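Beta-lactamase (Sphaerobacter thermophilus, PDB 4EWF) probably hydrolyses beta-lactams to substituted beta-amino acids, opening the beta-lactam ring of antibiotics. Local coordinates at residues 53-58 against 107-112; 61-66 against 186-191. All blocks are in the same frame, centred on the assembly; numbering follows the deposited sequence.

Interaction 1: 53-58 against 107-112; sequences TVKIPL and YLTISI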
# COMPACT_ATOMS: atom_id res chain seq x y z
N THR A 53 3.26 -3.59 -1.27
CA THR A 53 2.84 -2.51 -0.37
C THR A 53 4.07 -1.75 0.12
O THR A 53 3.97 -0.58 0.49
CB THR A 53 2.04 -3.01 0.85
OG1 THR A 53 2.86 -3.85 1.67
CG2 THR A 53 0.80 -3.76 0.40
N VAL A 54 5.23 -2.39 0.07
CA VAL A 54 6.46 -1.75 0.53
C VAL A 54 6.88 -0.58 -0.38
O VAL A 54 7.80 0.19 -0.06
CB VAL A 54 7.61 -2.80 0.68
CG1 VAL A 54 8.11 -3.26 -0.68
CG2 VAL A 54 8.75 -2.24 1.57
N LYS A 55 6.19 -0.42 -1.49
CA LYS A 55 6.45 0.74 -2.34
C LYS A 55 6.00 2.05 -1.68
O LYS A 55 6.37 3.13 -2.13
CB LYS A 55 5.84 0.53 -3.73
CG LYS A 55 6.47 -0.69 -4.41
CD LYS A 55 5.81 -1.06 -5.74
CE LYS A 55 6.45 -2.34 -6.28
NZ LYS A 55 5.91 -2.69 -7.63
N ILE A 56 5.22 1.94 -0.60
CA ILE A 56 4.80 3.14 0.12
C ILE A 56 5.98 3.80 0.83
O ILE A 56 6.31 4.95 0.55
CB ILE A 56 3.65 2.85 1.11
CG1 ILE A 56 2.34 2.58 0.36
CG2 ILE A 56 3.48 4.02 2.11
CD1 ILE A 56 1.22 2.05 1.27
N PRO A 57 6.64 3.08 1.75
CA PRO A 57 7.79 3.72 2.38
C PRO A 57 8.89 4.06 1.38
O PRO A 57 9.64 4.99 1.63
CB PRO A 57 8.27 2.67 3.40
CG PRO A 57 7.67 1.38 2.95
CD PRO A 57 6.35 1.74 2.32
N LEU A 58 9.00 3.33 0.27
CA LEU A 58 9.98 3.69 -0.77
C LEU A 58 9.65 5.09 -1.33
O LEU A 58 10.53 5.94 -1.47
CB LEU A 58 9.98 2.65 -1.90
CG LEU A 58 10.75 3.01 -3.18
CD1 LEU A 58 12.24 3.26 -2.91
CD2 LEU A 58 10.56 1.94 -4.25
N TYR A 107 5.18 7.60 -10.22
CA TYR A 107 3.83 7.34 -10.72
C TYR A 107 3.63 5.89 -11.18
O TYR A 107 2.64 5.25 -10.79
CB TYR A 107 3.44 8.31 -11.85
CG TYR A 107 2.17 7.83 -12.52
CD1 TYR A 107 0.93 8.01 -11.89
CD2 TYR A 107 2.20 7.16 -13.73
CE1 TYR A 107 -0.22 7.54 -12.46
CE2 TYR A 107 1.05 6.68 -14.31
CZ TYR A 107 -0.16 6.87 -13.67
OH TYR A 107 -1.31 6.41 -14.24
N LEU A 108 4.55 5.37 -11.99
CA LEU A 108 4.48 3.98 -12.44
C LEU A 108 4.59 2.99 -11.28
O LEU A 108 3.90 1.97 -11.24
CB LEU A 108 5.56 3.70 -13.50
CG LEU A 108 5.39 4.50 -14.79
CD1 LEU A 108 6.61 4.32 -15.67
CD2 LEU A 108 4.12 4.09 -15.54
N THR A 109 5.46 3.30 -10.34
CA THR A 109 5.63 2.49 -9.14
C THR A 109 4.30 2.32 -8.35
O THR A 109 3.92 1.20 -7.98
CB THR A 109 6.73 3.08 -8.22
OG1 THR A 109 8.02 2.91 -8.85
CG2 THR A 109 6.76 2.37 -6.86
N ILE A 110 3.60 3.42 -8.15
CA ILE A 110 2.38 3.44 -7.33
C ILE A 110 1.12 3.01 -8.09
O ILE A 110 0.35 2.19 -7.61
CB ILE A 110 2.18 4.85 -6.70
CG1 ILE A 110 3.35 5.20 -5.78
CG2 ILE A 110 0.87 4.91 -5.93
CD1 ILE A 110 3.59 4.17 -4.65
N SER A 111 0.91 3.58 -9.28
CA SER A 111 -0.35 3.38 -10.01
C SER A 111 -0.56 1.94 -10.48
O SER A 111 -1.66 1.39 -10.37
CB SER A 111 -0.44 4.33 -11.21
OG SER A 111 0.55 4.02 -12.17
N ILE A 112 0.49 1.34 -11.02
CA ILE A 112 0.39 -0.00 -11.58
C ILE A 112 1.45 -0.96 -11.04
O ILE A 112 1.61 -2.07 -11.55
CB ILE A 112 0.48 0.01 -13.13
CG1 ILE A 112 1.88 0.42 -13.59
CG2 ILE A 112 -0.54 0.96 -13.72
CD1 ILE A 112 2.18 0.01 -15.03
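Thr-109 meets the aliphatic run of Lys-55 with its methyl rather than its hydroxyl. With OG1 beside the backbone N (chi1 -70°), CG2 falls anti to that N and points at the lysine. It lies 3.7 Å from both CB and CD of Lys-55, with Lys-55 CG between them only slightly farther off, so one methyl lies against three successive methylenes. OG1 turns back to hydrogen-bond the carbonyl of Leu-105, one turn earlier in the same helix. The backbone takes part too, as Thr-109 O lies 3.7 Å from Lys-55 CD. At Ile-110 the ethyl branch bends back (chi2 -57°) and sets CD1 3.9 Å from Lys-55 O and 4.4 Å from Lys-55 CB; Ile-110 thus meets the base of the lysine, whereas Thr-109 runs along it from CB to CD. Beyond this, Ser-111 OG bonds Tyr-107 O at 2.8 Å, arriving 40° out of the carbonyl plane; the same oxygen also takes the N-H of Ser-111, so two bonds grip it near the end of helix 102-111.

Lys-55 is extended past CG, and its amine leaves the apolar flank to hydrogen-bond Ser-113 OG and Asn-115 OD1, with a weak bond to Ser-52 OG. This grouping fits the SxxK and SxN elements of serine beta-lactamases, with Ser-52 the probable nucleophile. No hydrogen bond joins the two segments: the Thr-109 methyl and carbonyl line the lysine shaft and Ile-110 its base, while polar bonds beyond the segments fix the amine, consistent with second-shell positioning of an active-site lysine.

Interaction 2: 61-66 against 186-191; sequences AVYRAV and TAMLAM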
# COMPACT_ATOMS: atom_id res chain seq x y z
N ALA A 61 10.68 7.72 1.02
CA ALA A 61 12.12 7.98 1.00
C ALA A 61 12.46 8.91 -0.16
O ALA A 61 13.30 9.80 -0.02
CB ALA A 61 12.90 6.68 0.88
N VAL A 62 11.81 8.69 -1.30
CA VAL A 62 12.02 9.55 -2.46
C VAL A 62 11.64 11.01 -2.17
O VAL A 62 12.44 11.92 -2.40
CB VAL A 62 11.25 9.03 -3.68
CG1 VAL A 62 11.31 10.03 -4.81
CG2 VAL A 62 11.80 7.67 -4.11
N TYR A 63 10.44 11.24 -1.66
CA TYR A 63 10.02 12.62 -1.39
C TYR A 63 10.86 13.30 -0.31
O TYR A 63 11.06 14.52 -0.36
CB TYR A 63 8.52 12.72 -1.10
CG TYR A 63 7.68 12.62 -2.36
CD1 TYR A 63 7.22 13.76 -3.01
CD2 TYR A 63 7.39 11.38 -2.92
CE1 TYR A 63 6.47 13.68 -4.17
CE2 TYR A 63 6.64 11.29 -4.09
CZ TYR A 63 6.18 12.44 -4.71
OH TYR A 63 5.44 12.35 -5.87
N ARG A 64 11.35 12.53 0.66
CA ARG A 64 12.24 13.10 1.67
C ARG A 64 13.55 13.57 1.03
O ARG A 64 14.11 14.59 1.43
CB ARG A 64 12.55 12.09 2.78
CG ARG A 64 11.37 11.79 3.69
CD ARG A 64 11.84 11.16 4.98
NE ARG A 64 10.72 10.83 5.84
CZ ARG A 64 10.81 10.11 6.95
NH1 ARG A 64 11.99 9.63 7.34
NH2 ARG A 64 9.73 9.85 7.68
N ALA A 65 14.01 12.82 0.04
CA ALA A 65 15.19 13.21 -0.73
C ALA A 65 14.93 14.52 -1.47
O ALA A 65 15.79 15.40 -1.54
CB ALA A 65 15.59 12.10 -1.71
N VAL A 66 13.73 14.63 -2.04
CA VAL A 66 13.32 15.86 -2.72
C VAL A 66 13.23 17.01 -1.72
O VAL A 66 13.69 18.11 -2.01
CB VAL A 66 11.96 15.69 -3.45
CG1 VAL A 66 11.51 17.02 -4.05
CG2 VAL A 66 12.07 14.63 -4.54
N THR A 186 1.01 15.78 0.79
CA THR A 186 -0.10 16.06 -0.11
C THR A 186 0.13 15.44 -1.49
O THR A 186 -0.78 14.82 -2.05
CB THR A 186 -0.34 17.56 -0.24
OG1 THR A 186 -0.64 18.07 1.06
CG2 THR A 186 -1.50 17.83 -1.18
N ALA A 187 1.33 15.58 -2.04
CA ALA A 187 1.64 14.96 -3.33
C ALA A 187 1.60 13.43 -3.28
O ALA A 187 1.24 12.77 -4.27
CB ALA A 187 3.00 15.43 -3.85
N MSE A 188 2.00 12.84 -2.16
CA MSE A 188 2.02 11.39 -2.06
C MSE A 188 0.62 10.81 -1.96
O MSE A 188 0.34 9.76 -2.54
CB MSE A 188 2.91 10.91 -0.91
CG MSE A 188 4.38 11.01 -1.23
SE MSE A 188 5.50 10.30 0.19
CE MSE A 188 5.45 11.78 1.41
N LEU A 189 -0.25 11.50 -1.25
CA LEU A 189 -1.65 11.08 -1.13
C LEU A 189 -2.33 11.15 -2.50
O LEU A 189 -3.14 10.29 -2.85
CB LEU A 189 -2.39 11.95 -0.12
CG LEU A 189 -2.00 11.70 1.35
CD1 LEU A 189 -2.54 12.81 2.25
CD2 LEU A 189 -2.49 10.33 1.81
N ALA A 190 -2.02 12.20 -3.26
CA ALA A 190 -2.49 12.27 -4.63
C ALA A 190 -1.96 11.12 -5.51
O ALA A 190 -2.65 10.66 -6.42
CB ALA A 190 -2.15 13.65 -5.25
N MSE A 191 -0.73 10.66 -5.26
CA MSE A 191 -0.22 9.49 -6.00
C MSE A 191 -1.05 8.25 -5.67
O MSE A 191 -1.45 7.50 -6.57
CB MSE A 191 1.25 9.20 -5.66
CG MSE A 191 2.24 10.09 -6.34
SE MSE A 191 2.25 9.83 -8.30
CE MSE A 191 3.53 11.25 -8.75
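The phenol oxygen of Tyr-63 is approached from one side by Met-191, whose CE lies 3.6 Å and CG 3.9 Å from OH; these are van der Waals contacts, not bonds. Met-191, a selenomethionine like Met-188, bends at chi2 (-66°) to bring its methyl beside the hydroxyl. Met-188 lies over a face of the same ring. Its CG is 3.8 Å from the centroid of the Tyr-63 ring and 23° off the normal, a CH-pi contact offset toward the CD2 rim, where CG and CD2 are 3.5 Å apart. The selenium stands obliquely, 4.6 Å from that centroid, in a Met-aromatic contact, and the bend at chi3 carries Met-188 CE back to Tyr-63 CB. Ala-187 adds its CB 3.9 Å from Tyr-63 CE1.

The axes of segments 61-66 and 186-191 come within 11.2 Å and run roughly antiparallel, at 147°, so the Tyr-63 ring and the Met-188 chain, reaching past each other from opposite helices, fill the gap. Val-106 of helix 102-111 and Leu-174 of helix 164-175 extend this apolar layer. With no hydrogen bond between them, the segments meet through dispersion and CH-pi packing; sulfur would take the selenium position in the natural protein.

Helix 55-67 is common to both contacts: interaction 1 uses its first turn and interaction 2 its later turns, with centres about 11 Å apart. Every touching residue of interaction 1 is buried, its centre about 7 Å from that of the chain; interaction 2 lies about 14 Å from it, centre to centre, and Ala-187 at its edge is partly exposed. They touch directly where Ile-110 CG2 packs 3.5 Å from Met-191 O, so helices 102-111 and 182-192 also meet beside the shared helix. The deeper contact lays a threonine methyl along the stem of a lysine whose amine is hydrogen-bonded at the probable active site; the outer one is aromatic and selenomethionine packing within the helical domain.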